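Local coordinates for uncharacterized protein (Alicyclobacillus acidocaldarius subsp. acidocaldarius, PDB 3RQB) that is functionally uncharacterised but probably hydrolyses the thioester bond of acyl-CoA substrates, working as a double-hotdog thioesterase of two chains, at residues 192-197 / 204-209; 187-192 / 211-216; 235-240 / 245-250; 42-47 / 67-72. One frame throughout, in Å; residues are numbered along the deposited sequence.

Contact 1. Residues 192-197 / 204-209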
loop_
_atom_site.group_PDB
_atom_site.type_symbol
_atom_site.label_atom_id
_atom_site.label_comp_id
_atom_site.label_asym_id
_atom_site.label_seq_id
_atom_site.Cartn_x
_atom_site.Cartn_y
_atom_site.Cartn_z
ATOM N N PHE B 192 8.754 -13.495 1.868
ATOM C CA PHE B 192 8.904 -13.527 3.321
ATOM C C PHE B 192 7.956 -14.492 4.013
ATOM O O PHE B 192 6.751 -14.512 3.746
ATOM C CB PHE B 192 8.706 -12.136 3.917
ATOM C CG PHE B 192 9.743 -11.147 3.487
ATOM C CD1 PHE B 192 11.072 -11.332 3.827
ATOM C CD2 PHE B 192 9.393 -10.032 2.749
ATOM C CE1 PHE B 192 12.038 -10.422 3.431
ATOM C CE2 PHE B 192 10.350 -9.126 2.349
ATOM C CZ PHE B 192 11.676 -9.319 2.693
ATOM N N VAL B 193 8.517 -15.276 4.921
ATOM C CA VAL B 193 7.723 -16.088 5.813
ATOM C C VAL B 193 6.696 -15.187 6.481
ATOM O O VAL B 193 7.004 -14.047 6.817
ATOM C CB VAL B 193 8.619 -16.720 6.867
ATOM C CG1 VAL B 193 7.841 -17.007 8.140
ATOM C CG2 VAL B 193 9.250 -17.981 6.304
ATOM N N PRO B 194 5.461 -15.691 6.663
ATOM C CA PRO B 194 4.354 -14.893 7.200
ATOM C C PRO B 194 4.687 -14.396 8.590
ATOM O O PRO B 194 5.048 -15.213 9.446
ATOM C CB PRO B 194 3.209 -15.913 7.300
ATOM C CG PRO B 194 3.567 -16.976 6.348
ATOM C CD PRO B 194 5.056 -17.084 6.430
ATOM N N ARG B 195 4.524 -13.097 8.830
ATOM C CA ARG B 195 4.999 -12.509 10.079
ATOM C C ARG B 195 4.555 -13.354 11.291
ATOM O O ARG B 195 5.359 -13.684 12.172
ATOM C CB ARG B 195 4.523 -11.056 10.213
ATOM C CG ARG B 195 5.104 -10.075 9.181
ATOM C CD ARG B 195 6.623 -10.006 9.232
ATOM N NE ARG B 195 7.237 -11.014 8.366
ATOM C CZ ARG B 195 8.412 -11.599 8.587
ATOM N NH1 ARG B 195 9.125 -11.296 9.655
ATOM N NH2 ARG B 195 8.876 -12.499 7.735
ATOM N N VAL B 196 3.280 -13.737 11.302
ATOM C CA VAL B 196 2.695 -14.457 12.426
ATOM C C VAL B 196 3.423 -15.776 12.767
ATOM O O VAL B 196 3.648 -16.076 13.940
ATOM C CB VAL B 196 1.178 -14.676 12.212
ATOM C CG1 VAL B 196 0.942 -15.727 11.151
ATOM C CG2 VAL B 196 0.494 -15.071 13.513
ATOM N N TYR B 197 3.797 -16.558 11.759
ATOM C CA TYR B 197 4.619 -17.741 12.009
ATOM C C TYR B 197 5.849 -17.340 12.823
ATOM O O TYR B 197 6.181 -17.972 13.826
ATOM C CB TYR B 197 5.100 -18.392 10.706
ATOM C CG TYR B 197 4.025 -18.972 9.807
ATOM C CD1 TYR B 197 2.681 -18.898 10.146
ATOM C CD2 TYR B 197 4.362 -19.607 8.614
ATOM C CE1 TYR B 197 1.698 -19.434 9.312
ATOM C CE2 TYR B 197 3.391 -20.146 7.778
ATOM C CZ TYR B 197 2.060 -20.057 8.131
ATOM O OH TYR B 197 1.088 -20.587 7.303
ATOM N N VAL B 204 -0.396 -21.003 11.533
ATOM C CA VAL B 204 -1.847 -20.864 11.581
ATOM C C VAL B 204 -2.293 -20.614 10.151
ATOM O O VAL B 204 -1.478 -20.281 9.286
ATOM C CB VAL B 204 -2.337 -19.674 12.466
ATOM C CG1 VAL B 204 -2.266 -20.012 13.943
ATOM C CG2 VAL B 204 -1.561 -18.396 12.166
ATOM N N PRO B 205 -3.586 -20.801 9.881
ATOM C CA PRO B 205 -4.092 -20.433 8.556
ATOM C C PRO B 205 -4.013 -18.927 8.318
ATOM O O PRO B 205 -4.466 -18.144 9.153
ATOM C CB PRO B 205 -5.559 -20.869 8.619
ATOM C CG PRO B 205 -5.573 -21.975 9.627
ATOM C CD PRO B 205 -4.560 -21.588 10.656
ATOM N N ILE B 206 -3.464 -18.532 7.174
ATOM C CA ILE B 206 -3.418 -17.124 6.796
ATOM C C ILE B 206 -3.638 -17.010 5.299
ATOM O O ILE B 206 -3.427 -17.972 4.560
ATOM C CB ILE B 206 -2.062 -16.448 7.174
ATOM C CG1 ILE B 206 -0.868 -17.246 6.634
ATOM C CG2 ILE B 206 -1.933 -16.284 8.681
ATOM C CD1 ILE B 206 -0.430 -16.872 5.225
ATOM N N GLY B 207 -4.078 -15.840 4.852
ATOM C CA GLY B 207 -4.028 -15.529 3.440
ATOM C C GLY B 207 -3.955 -14.030 3.237
ATOM O O GLY B 207 -4.450 -13.248 4.054
ATOM N N THR B 208 -3.362 -13.628 2.118
ATOM C CA THR B 208 -3.175 -12.219 1.832
ATOM C C THR B 208 -4.376 -11.679 1.085
ATOM O O THR B 208 -4.764 -12.202 0.035
ATOM C CB THR B 208 -1.918 -11.968 0.983
ATOM O OG1 THR B 208 -0.749 -12.202 1.774
ATOM C CG2 THR B 208 -1.900 -10.531 0.482
ATOM N N VAL B 209 -4.975 -10.643 1.652
ATOM C CA VAL B 209 -6.037 -9.905 0.995
ATOM C C VAL B 209 -5.491 -8.898 -0.015
ATOM O O VAL B 209 -6.019 -8.760 -1.125
ATOM C CB VAL B 209 -6.860 -9.153 2.034
ATOM C CG1 VAL B 209 -7.834 -8.185 1.358
ATOM C CG2 VAL B 209 -7.569 -10.151 2.928
#
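Val196 and Tyr197, in the first turn of helix 195-200, lie against Val204 and Ile206 where the chain enters strand 206-215, so the contact is a small helix-on-sheet packing in the C-terminal hotdog domain. It illustrates how one methyl group can serve two partners. Val196 CG1 sits between its backbone N and carbonyl carbon (chi1 73°), which aims it at the strand. There it meets Val204 CG2 at 3.8 Å, the two side chains crossing at about a right angle. Against Ile206 the approach differs: the side chains slide past each other in opposite directions, with Val196 CG1 3.8 Å from Ile206 CG2. The far branch of the isoleucine is used as well, its CD1 lying across the proline at the helix N-cap, 4.2 Å from Pro194 CG. That proline carbon also rests over one face of the Tyr197 ring, toward the rim, and helps set how the ring is turned. Val196 also packs on Trp119 of the second subunit, while Ile206 leans on Val265 and Met267 of strand 257-267. A phenylalanine in place of Tyr197 would keep the ring but would probably leave Val204 O without the phenolic donor that ties the helix to the strand entrance. The tyrosine presents its edge to that carbonyl, and its OH donates a rather long hydrogen bond, Tyr197 OH to Val204 O 3.3 Å, with the donor tilted 21° from the carbonyl plane.

Contact 2. Residues 187-192 / 211-216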
loop_
_atom_site.group_PDB
_atom_site.type_symbol
_atom_site.label_atom_id
_atom_site.label_comp_id
_atom_site.label_asym_id
_atom_site.label_seq_id
_atom_site.Cartn_x
_atom_site.Cartn_y
_atom_site.Cartn_z
ATOM N N ALA B 187 7.677 -9.923 -6.994
ATOM C CA ALA B 187 7.485 -11.271 -6.475
ATOM C C ALA B 187 8.346 -11.494 -5.244
ATOM O O ALA B 187 7.904 -12.111 -4.281
ATOM C CB ALA B 187 7.757 -12.325 -7.543
ATOM N N LEU B 188 9.564 -10.965 -5.268
ATOM C CA LEU B 188 10.488 -11.194 -4.166
ATOM C C LEU B 188 9.992 -10.612 -2.862
ATOM O O LEU B 188 10.534 -10.921 -1.812
ATOM C CB LEU B 188 11.875 -10.655 -4.491
ATOM C CG LEU B 188 12.677 -11.636 -5.351
ATOM C CD1 LEU B 188 13.862 -10.945 -5.990
ATOM C CD2 LEU B 188 13.136 -12.832 -4.532
ATOM N N CYS B 189 8.962 -9.774 -2.936
ATOM C CA CYS B 189 8.408 -9.132 -1.743
ATOM C C CYS B 189 7.367 -9.981 -1.036
ATOM O O CYS B 189 6.972 -9.670 0.089
ATOM C CB CYS B 189 7.797 -7.782 -2.087
ATOM S SG CYS B 189 8.914 -6.666 -2.965
ATOM N N ASP B 190 6.878 -11.013 -1.712
ATOM C CA ASP B 190 6.060 -12.017 -1.049
ATOM C C ASP B 190 6.870 -13.236 -0.613
ATOM O O ASP B 190 6.301 -14.234 -0.173
ATOM C CB ASP B 190 4.826 -12.424 -1.856
ATOM C CG ASP B 190 3.809 -13.167 -1.000
ATOM O OD1 ASP B 190 3.728 -12.833 0.202
ATOM O OD2 ASP B 190 3.111 -14.084 -1.499
ATOM N N THR B 191 8.190 -13.179 -0.762
ATOM C CA THR B 191 9.012 -14.338 -0.409
ATOM C C THR B 191 9.273 -14.449 1.102
ATOM O O THR B 191 9.921 -15.389 1.565
ATOM C CB THR B 191 10.355 -14.347 -1.169
ATOM O OG1 THR B 191 11.156 -13.237 -0.756
ATOM C CG2 THR B 191 10.120 -14.259 -2.655
ATOM N N PHE B 192 8.754 -13.495 1.868
ATOM C CA PHE B 192 8.904 -13.527 3.321
ATOM C C PHE B 192 7.956 -14.492 4.013
ATOM O O PHE B 192 6.751 -14.512 3.746
ATOM C CB PHE B 192 8.706 -12.136 3.917
ATOM C CG PHE B 192 9.743 -11.147 3.487
ATOM C CD1 PHE B 192 11.072 -11.332 3.827
ATOM C CD2 PHE B 192 9.393 -10.032 2.749
ATOM C CE1 PHE B 192 12.038 -10.422 3.431
ATOM C CE2 PHE B 192 10.350 -9.126 2.349
ATOM C CZ PHE B 192 11.676 -9.319 2.693
ATOM N N PHE B 211 -1.728 -6.517 -1.323
ATOM C CA PHE B 211 -0.288 -6.410 -1.362
ATOM C C PHE B 211 0.059 -5.149 -2.152
ATOM O O PHE B 211 -0.428 -4.966 -3.269
ATOM C CB PHE B 211 0.226 -7.683 -2.032
ATOM C CG PHE B 211 1.699 -7.686 -2.344
ATOM C CD1 PHE B 211 2.638 -7.970 -1.362
ATOM C CD2 PHE B 211 2.141 -7.466 -3.643
ATOM C CE1 PHE B 211 3.998 -7.997 -1.662
ATOM C CE2 PHE B 211 3.494 -7.493 -3.948
ATOM C CZ PHE B 211 4.424 -7.761 -2.956
ATOM N N THR B 212 0.878 -4.270 -1.571
ATOM C CA THR B 212 1.324 -3.067 -2.279
ATOM C C THR B 212 2.848 -3.024 -2.371
ATOM O O THR B 212 3.543 -3.481 -1.463
ATOM C CB THR B 212 0.810 -1.751 -1.627
ATOM O OG1 THR B 212 -0.605 -1.637 -1.812
ATOM C CG2 THR B 212 1.453 -0.550 -2.273
ATOM N N VAL B 213 3.359 -2.509 -3.489
ATOM C CA VAL B 213 4.802 -2.310 -3.658
ATOM C C VAL B 213 5.172 -1.016 -4.402
ATOM O O VAL B 213 4.654 -0.711 -5.481
ATOM C CB VAL B 213 5.468 -3.498 -4.376
ATOM C CG1 VAL B 213 4.877 -3.668 -5.760
ATOM C CG2 VAL B 213 6.971 -3.283 -4.469
ATOM N N TYR B 214 6.101 -0.271 -3.825
ATOM C CA TYR B 214 6.592 0.939 -4.456
ATOM C C TYR B 214 8.008 0.659 -4.938
ATOM O O TYR B 214 8.829 0.148 -4.161
ATOM C CB TYR B 214 6.621 2.069 -3.427
ATOM C CG TYR B 214 5.270 2.453 -2.866
ATOM C CD1 TYR B 214 4.091 2.009 -3.460
ATOM C CD2 TYR B 214 5.176 3.279 -1.758
ATOM C CE1 TYR B 214 2.858 2.379 -2.960
ATOM C CE2 TYR B 214 3.947 3.653 -1.247
ATOM C CZ TYR B 214 2.792 3.203 -1.849
ATOM O OH TYR B 214 1.574 3.585 -1.337
ATOM N N PHE B 215 8.319 0.965 -6.197
ATOM C CA PHE B 215 9.707 0.798 -6.617
ATOM C C PHE B 215 10.433 2.125 -6.472
ATOM O O PHE B 215 10.320 2.981 -7.340
ATOM C CB PHE B 215 9.777 0.423 -8.098
ATOM C CG PHE B 215 8.945 -0.762 -8.472
ATOM C CD1 PHE B 215 9.499 -2.030 -8.500
ATOM C CD2 PHE B 215 7.615 -0.606 -8.825
ATOM C CE1 PHE B 215 8.739 -3.133 -8.851
ATOM C CE2 PHE B 215 6.847 -1.701 -9.178
ATOM C CZ PHE B 215 7.411 -2.968 -9.190
ATOM N N LEU B 216 11.286 2.241 -5.459
ATOM C CA LEU B 216 11.930 3.517 -5.149
ATOM C C LEU B 216 13.140 3.768 -6.039
ATOM O O LEU B 216 13.428 4.908 -6.430
ATOM C CB LEU B 216 12.288 3.596 -3.659
ATOM C CG LEU B 216 11.035 3.530 -2.782
ATOM C CD1 LEU B 216 11.329 2.930 -1.414
ATOM C CD2 LEU B 216 10.387 4.909 -2.668
#
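The ring of Phe211 meets Cys189 at its edge: Cys189 CB lies in the ring plane, 3.5 Å from Phe211 CZ. The neighbouring rim atom takes part too, with Phe211 CE1 3.8 Å from the same Cys189 CB. Phe211 also touches Phe69 and Gln263, side chains of the two strands that flank its own. What carries the ring outward to the cysteine is its first torsion, which sets CG anti to the backbone N (chi1 172°). The cysteine makes a second, looser contact through its sulfur, since Cys189 SG comes within 4.2 Å of Val213 CG2. Two residues of one strand, both pointing to the same side, thus receive a single residue of the turn. This is the packing logic of the hotdog fold, in which an antiparallel sheet curls round a helix: segment 187-192 is the end of helix 182-188 and the turn after it, and strand 206-215 belongs to the wrapping sheet. The strand's other side serves a different purpose, for Thr212 packs on Thr212 of the second subunit and Tyr214 OH is hydrogen-bonded to Thr262 OG1 of that subunit. The turn bearing Cys189 is held in shape from within. Asp190 N bonds to Ala187 O, three residues back, at 3.0 Å, and the hydroxyl of Thr191 likewise donates back three residues, Thr191 OG1 to Leu188 O 2.6 Å. The hydroxyl comes to Leu188 O from well off the carbonyl plane, by 35°. Past Cys189, the backbone N of Asp190 lies 4.2 Å from Phe211 CE1.

Contact 3. Residues 235-240 / 245-250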
loop_
_atom_site.group_PDB
_atom_site.type_symbol
_atom_site.label_atom_id
_atom_site.label_comp_id
_atom_site.label_asym_id
_atom_site.label_seq_id
_atom_site.Cartn_x
_atom_site.Cartn_y
_atom_site.Cartn_z
ATOM N N ARG B 235 8.922 -6.565 8.558
ATOM C CA ARG B 235 8.535 -6.376 9.946
ATOM C C ARG B 235 7.018 -6.382 10.015
ATOM O O ARG B 235 6.326 -6.368 8.990
ATOM C CB ARG B 235 9.133 -5.089 10.545
ATOM C CG ARG B 235 8.421 -3.793 10.170
ATOM C CD ARG B 235 9.120 -2.551 10.751
ATOM N NE ARG B 235 8.490 -1.297 10.315
ATOM C CZ ARG B 235 7.599 -0.597 11.023
ATOM N NH1 ARG B 235 7.216 -1.018 12.227
ATOM N NH2 ARG B 235 7.088 0.530 10.526
ATOM N N ALA B 236 6.500 -6.472 11.227
ATOM C CA ALA B 236 5.067 -6.458 11.424
ATOM C C ALA B 236 4.722 -5.280 12.299
ATOM O O ALA B 236 5.583 -4.707 12.963
ATOM C CB ALA B 236 4.606 -7.750 12.076
ATOM N N THR B 237 3.459 -4.892 12.274
ATOM C CA THR B 237 3.011 -3.788 13.103
ATOM C C THR B 237 2.127 -4.304 14.236
ATOM O O THR B 237 2.482 -4.206 15.408
ATOM C CB THR B 237 2.284 -2.735 12.270
ATOM O OG1 THR B 237 2.900 -2.648 10.978
ATOM C CG2 THR B 237 2.370 -1.392 12.957
ATOM N N GLY B 238 0.984 -4.875 13.890
ATOM C CA GLY B 238 0.116 -5.428 14.905
ATOM C C GLY B 238 -0.657 -6.618 14.389
ATOM O O GLY B 238 -0.624 -6.917 13.196
ATOM N N PHE B 239 -1.325 -7.313 15.304
ATOM C CA PHE B 239 -2.206 -8.411 14.957
ATOM C C PHE B 239 -3.487 -8.208 15.743
ATOM O O PHE B 239 -3.472 -8.257 16.976
ATOM C CB PHE B 239 -1.587 -9.738 15.380
ATOM C CG PHE B 239 -0.150 -9.929 14.943
ATOM C CD1 PHE B 239 0.900 -9.403 15.690
ATOM C CD2 PHE B 239 0.156 -10.680 13.811
ATOM C CE1 PHE B 239 2.232 -9.600 15.299
ATOM C CE2 PHE B 239 1.485 -10.882 13.415
ATOM C CZ PHE B 239 2.521 -10.343 14.161
ATOM N N SER B 240 -4.602 -7.990 15.062
ATOM C CA SER B 240 -5.838 -7.793 15.801
ATOM C C SER B 240 -7.053 -8.356 15.096
ATOM O O SER B 240 -7.170 -8.257 13.879
ATOM C CB SER B 240 -6.056 -6.311 16.097
ATOM O OG SER B 240 -7.273 -6.114 16.795
ATOM N N ASP B 245 -0.444 -7.322 9.417
ATOM C CA ASP B 245 0.181 -6.607 8.314
ATOM C C ASP B 245 1.683 -6.863 8.230
ATOM O O ASP B 245 2.331 -7.223 9.210
ATOM C CB ASP B 245 -0.052 -5.102 8.463
ATOM C CG ASP B 245 0.980 -4.442 9.360
ATOM O OD1 ASP B 245 1.341 -5.036 10.400
ATOM O OD2 ASP B 245 1.444 -3.339 9.011
ATOM N N GLN B 246 2.237 -6.649 7.047
ATOM C CA GLN B 246 3.655 -6.833 6.861
ATOM C C GLN B 246 4.176 -5.582 6.211
ATOM O O GLN B 246 3.618 -5.117 5.225
ATOM C CB GLN B 246 3.919 -8.041 5.962
ATOM C CG GLN B 246 5.331 -8.576 6.055
ATOM C CD GLN B 246 5.507 -9.882 5.310
ATOM O OE1 GLN B 246 5.219 -10.955 5.839
ATOM N NE2 GLN B 246 5.988 -9.799 4.070
ATOM N N ILE B 247 5.226 -5.021 6.789
ATOM C CA ILE B 247 5.954 -3.941 6.149
ATOM C C ILE B 247 7.340 -4.444 5.806
ATOM O O ILE B 247 7.985 -5.106 6.620
ATOM C CB ILE B 247 6.078 -2.731 7.065
ATOM C CG1 ILE B 247 4.716 -2.393 7.668
ATOM C CG2 ILE B 247 6.633 -1.550 6.297
ATOM C CD1 ILE B 247 4.642 -1.002 8.259
ATOM N N GLY B 248 7.811 -4.139 4.607
ATOM C CA GLY B 248 9.114 -4.630 4.221
ATOM C C GLY B 248 9.867 -3.782 3.225
ATOM O O GLY B 248 9.271 -3.020 2.464
ATOM N N GLU B 249 11.191 -3.936 3.238
ATOM C CA GLU B 249 12.090 -3.217 2.341
ATOM C C GLU B 249 13.047 -4.176 1.657
ATOM O O GLU B 249 13.376 -5.227 2.203
ATOM C CB GLU B 249 12.913 -2.219 3.129
ATOM C CG GLU B 249 12.092 -1.443 4.113
ATOM C CD GLU B 249 12.877 -1.080 5.349
ATOM O OE1 GLU B 249 14.108 -1.331 5.379
ATOM O OE2 GLU B 249 12.251 -0.551 6.296
ATOM N N VAL B 250 13.503 -3.807 0.463
ATOM C CA VAL B 250 14.474 -4.622 -0.257
ATOM C C VAL B 250 15.670 -3.800 -0.672
ATOM O O VAL B 250 15.532 -2.796 -1.369
ATOM C CB VAL B 250 13.876 -5.263 -1.511
ATOM C CG1 VAL B 250 14.883 -6.239 -2.117
ATOM C CG2 VAL B 250 12.592 -5.991 -1.166
#
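The beta hairpin of strands 230-240 and 243-251, in the C-terminal hotdog domain, is closed here first by backbone and then by side chain. Arg235 and Ile247 form an antiparallel hydrogen-bonded pair. Arg235 N gives an almost straight bond to Ile247 O, 2.6 Å long with an angle of 174° at the hydrogen. The return bond runs from Ile247 N to Arg235 O at 2.8 Å. Their side chains lie side by side and point the same way, which places Ile247 CD1 over one face of the guanidinium, 3.7 Å from Arg235 NH2. Farther along, a carboxylate takes over from the main chain. Asp245 CG lies between its backbone N and carbonyl carbon (chi1 85°), bringing both oxygens to Thr237. Asp245 OD1 accepts from Thr237 N at 2.8 Å, a bond bent to 142° at the hydrogen. Asp245 OD2 receives the hydroxyl, Thr237 OG1, at 2.5 Å, and each oxygen uses its syn lone pair. Next to Thr237, Gly238 and Phe239 pair antiparallel with a strand of the second subunit, so the sheet runs on across the interface. An alanine at Asp245 would remove both acceptors and would probably leave the amide and hydroxyl of Thr237 without these partners, freeing the threonine to turn. Because Asp245 is buried, the amide and hydroxyl of Thr237 probably help to settle its carboxylate, and a negative charge on it would probably be steadied by them. The hairpin therefore owes part of its closure to a side chain doing the work of a peptide carbonyl.

Contact 4. Residues 42-47 / 67-72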
loop_
_atom_site.group_PDB
_atom_site.type_symbol
_atom_site.label_atom_id
_atom_site.label_comp_id
_atom_site.label_asym_id
_atom_site.label_seq_id
_atom_site.Cartn_x
_atom_site.Cartn_y
_atom_site.Cartn_z
ATOM N N GLY B 42 3.241 -13.629 -4.874
ATOM C CA GLY B 42 4.226 -12.819 -5.564
ATOM C C GLY B 42 4.214 -13.096 -7.049
ATOM O O GLY B 42 4.516 -12.221 -7.866
ATOM N N ILE B 43 3.866 -14.326 -7.409
ATOM C CA ILE B 43 3.831 -14.676 -8.815
ATOM C C ILE B 43 2.582 -14.115 -9.460
ATOM O O ILE B 43 2.606 -13.671 -10.612
ATOM C CB ILE B 43 3.868 -16.178 -9.037
ATOM C CG1 ILE B 43 4.619 -16.455 -10.330
ATOM C CG2 ILE B 43 2.453 -16.750 -9.077
ATOM C CD1 ILE B 43 5.805 -15.529 -10.517
ATOM N N THR B 44 1.490 -14.139 -8.707
ATOM C CA THR B 44 0.228 -13.616 -9.187
ATOM C C THR B 44 0.355 -12.120 -9.412
ATOM O O THR B 44 -0.216 -11.569 -10.348
ATOM C CB THR B 44 -0.883 -13.849 -8.169
ATOM O OG1 THR B 44 -0.976 -15.247 -7.870
ATOM C CG2 THR B 44 -2.211 -13.344 -8.718
ATOM N N ALA B 45 1.108 -11.467 -8.540
ATOM C CA ALA B 45 1.287 -10.022 -8.613
ATOM C C ALA B 45 2.232 -9.644 -9.746
ATOM O O ALA B 45 1.979 -8.676 -10.463
ATOM C CB ALA B 45 1.785 -9.467 -7.271
ATOM N N ALA B 46 3.321 -10.404 -9.894
ATOM C CA ALA B 46 4.246 -10.231 -11.012
ATOM C C ALA B 46 3.458 -10.371 -12.307
ATOM O O ALA B 46 3.499 -9.507 -13.181
ATOM C CB ALA B 46 5.351 -11.264 -10.949
ATOM N N THR B 47 2.706 -11.458 -12.407
ATOM C CA THR B 47 1.764 -11.625 -13.506
ATOM C C THR B 47 0.846 -10.408 -13.733
ATOM O O THR B 47 0.703 -9.956 -14.857
ATOM C CB THR B 47 0.908 -12.873 -13.301
ATOM O OG1 THR B 47 1.742 -14.030 -13.410
ATOM C CG2 THR B 47 -0.175 -12.934 -14.352
ATOM N N VAL B 67 -2.112 -5.082 -5.460
ATOM C CA VAL B 67 -2.858 -6.251 -5.903
ATOM C C VAL B 67 -3.775 -6.682 -4.792
ATOM O O VAL B 67 -3.337 -6.867 -3.663
ATOM C CB VAL B 67 -1.942 -7.458 -6.193
ATOM C CG1 VAL B 67 -2.777 -8.677 -6.570
ATOM C CG2 VAL B 67 -0.928 -7.141 -7.277
ATOM N N ASN B 68 -5.046 -6.856 -5.119
ATOM C CA ASN B 68 -6.017 -7.370 -4.165
ATOM C C ASN B 68 -6.467 -8.764 -4.585
ATOM O O ASN B 68 -6.913 -8.955 -5.723
ATOM C CB ASN B 68 -7.204 -6.417 -4.083
ATOM C CG ASN B 68 -6.770 -4.969 -4.063
ATOM O OD1 ASN B 68 -7.068 -4.201 -4.984
ATOM N ND2 ASN B 68 -6.030 -4.593 -3.028
ATOM N N PHE B 69 -6.343 -9.738 -3.681
ATOM C CA PHE B 69 -6.741 -11.103 -4.013
ATOM C C PHE B 69 -8.186 -11.348 -3.575
ATOM O O PHE B 69 -8.486 -11.518 -2.380
ATOM C CB PHE B 69 -5.811 -12.116 -3.346
ATOM C CG PHE B 69 -4.342 -11.845 -3.577
ATOM C CD1 PHE B 69 -3.631 -12.555 -4.533
ATOM C CD2 PHE B 69 -3.670 -10.881 -2.833
ATOM C CE1 PHE B 69 -2.274 -12.309 -4.750
ATOM C CE2 PHE B 69 -2.306 -10.626 -3.041
ATOM C CZ PHE B 69 -1.610 -11.340 -3.999
ATOM N N ALA B 70 -9.061 -11.436 -4.578
ATOM C CA ALA B 70 -10.500 -11.460 -4.368
ATOM C C ALA B 70 -10.920 -12.843 -3.950
ATOM O O ALA B 70 -11.909 -13.022 -3.243
ATOM C CB ALA B 70 -11.211 -11.058 -5.626
ATOM N N ALA B 71 -10.117 -13.814 -4.352
ATOM C CA ALA B 71 -10.436 -15.210 -4.154
ATOM C C ALA B 71 -9.233 -15.956 -4.668
ATOM O O ALA B 71 -8.582 -15.490 -5.603
ATOM C CB ALA B 71 -11.661 -15.579 -4.955
ATOM N N PRO B 72 -8.907 -17.098 -4.035
ATOM C CA PRO B 72 -7.765 -17.924 -4.454
ATOM C C PRO B 72 -7.919 -18.392 -5.897
ATOM O O PRO B 72 -8.962 -18.932 -6.274
ATOM C CB PRO B 72 -7.822 -19.121 -3.493
ATOM C CG PRO B 72 -9.219 -19.129 -2.966
ATOM C CD PRO B 72 -9.631 -17.695 -2.898
#
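Thr44 turns its CG2 anti to its backbone N, with OG1 beside that nitrogen (chi1 -56°), and Phe69 swings its ring back toward the helix with CG anti to the carbonyl carbon (chi1 -51°). Together these torsions set the edge of the ring against the threonine: Thr44 CB lies near the ring plane, 4.0 Å from Phe69 CE1. The methyl follows close behind, with Thr44 CG2 4.1 Å from Phe69 CE1. One residue on, the small side chain of Ala45 lets the strand come close. Ala45 CB meets Val67 CG2 at 3.6 Å, and the same methyl, Val67 CG2, stands 3.9 Å from Ala45 CA. The other branch of the valine, CG1, reaches over one face of the Phe69 ring, toward its rim, so that Val67 helps fix the ring's rotation while touching the helix itself. This is the N-terminal counterpart of the hotdog arrangement, helix 41-53 being wrapped by the sheet to which strand 61-69 belongs. Asn68, between the two apolar residues, faces the other way and is hydrogen-bonded through OD1 to Thr109 OG1 of the second subunit. The helix looks after its own hydroxyls: Thr44 OG1 is bonded to Phe40 O, and Ile43 O accepts both Thr47 N and, at 3.0 Å, Thr47 OG1, from opposite faces of its plane. No hydrogen bond crosses between the segments. With the threonine's polar end turned to its own helix and its carbons to the ring, the fit between these two segments rests on apolar packing.

Contacts 1, 2 and 3 belong to the C-terminal hotdog and contact 4 to the N-terminal one. Contact 1 is nested along the chain inside contact 2, both use strand 206-215, and their centres lie about 15 Å apart. Strand 61-69 of contact 4 runs beside that strand, and backbone bonds such as Val67 N to Phe211 O (2.8 Å) join the two domains. Contacts 1 and 3 meet through Arg195 NE and Gln246 OE1, probably hydrogen-bonded at 3.2 Å. Asp190 of contact 2 approaches Thr208 of contact 1 (Asp190 OD1 to Thr208 OG1 4.8 Å), near Gln263; related double-hotdog thioesterases use such a trio, but its role here is unproven.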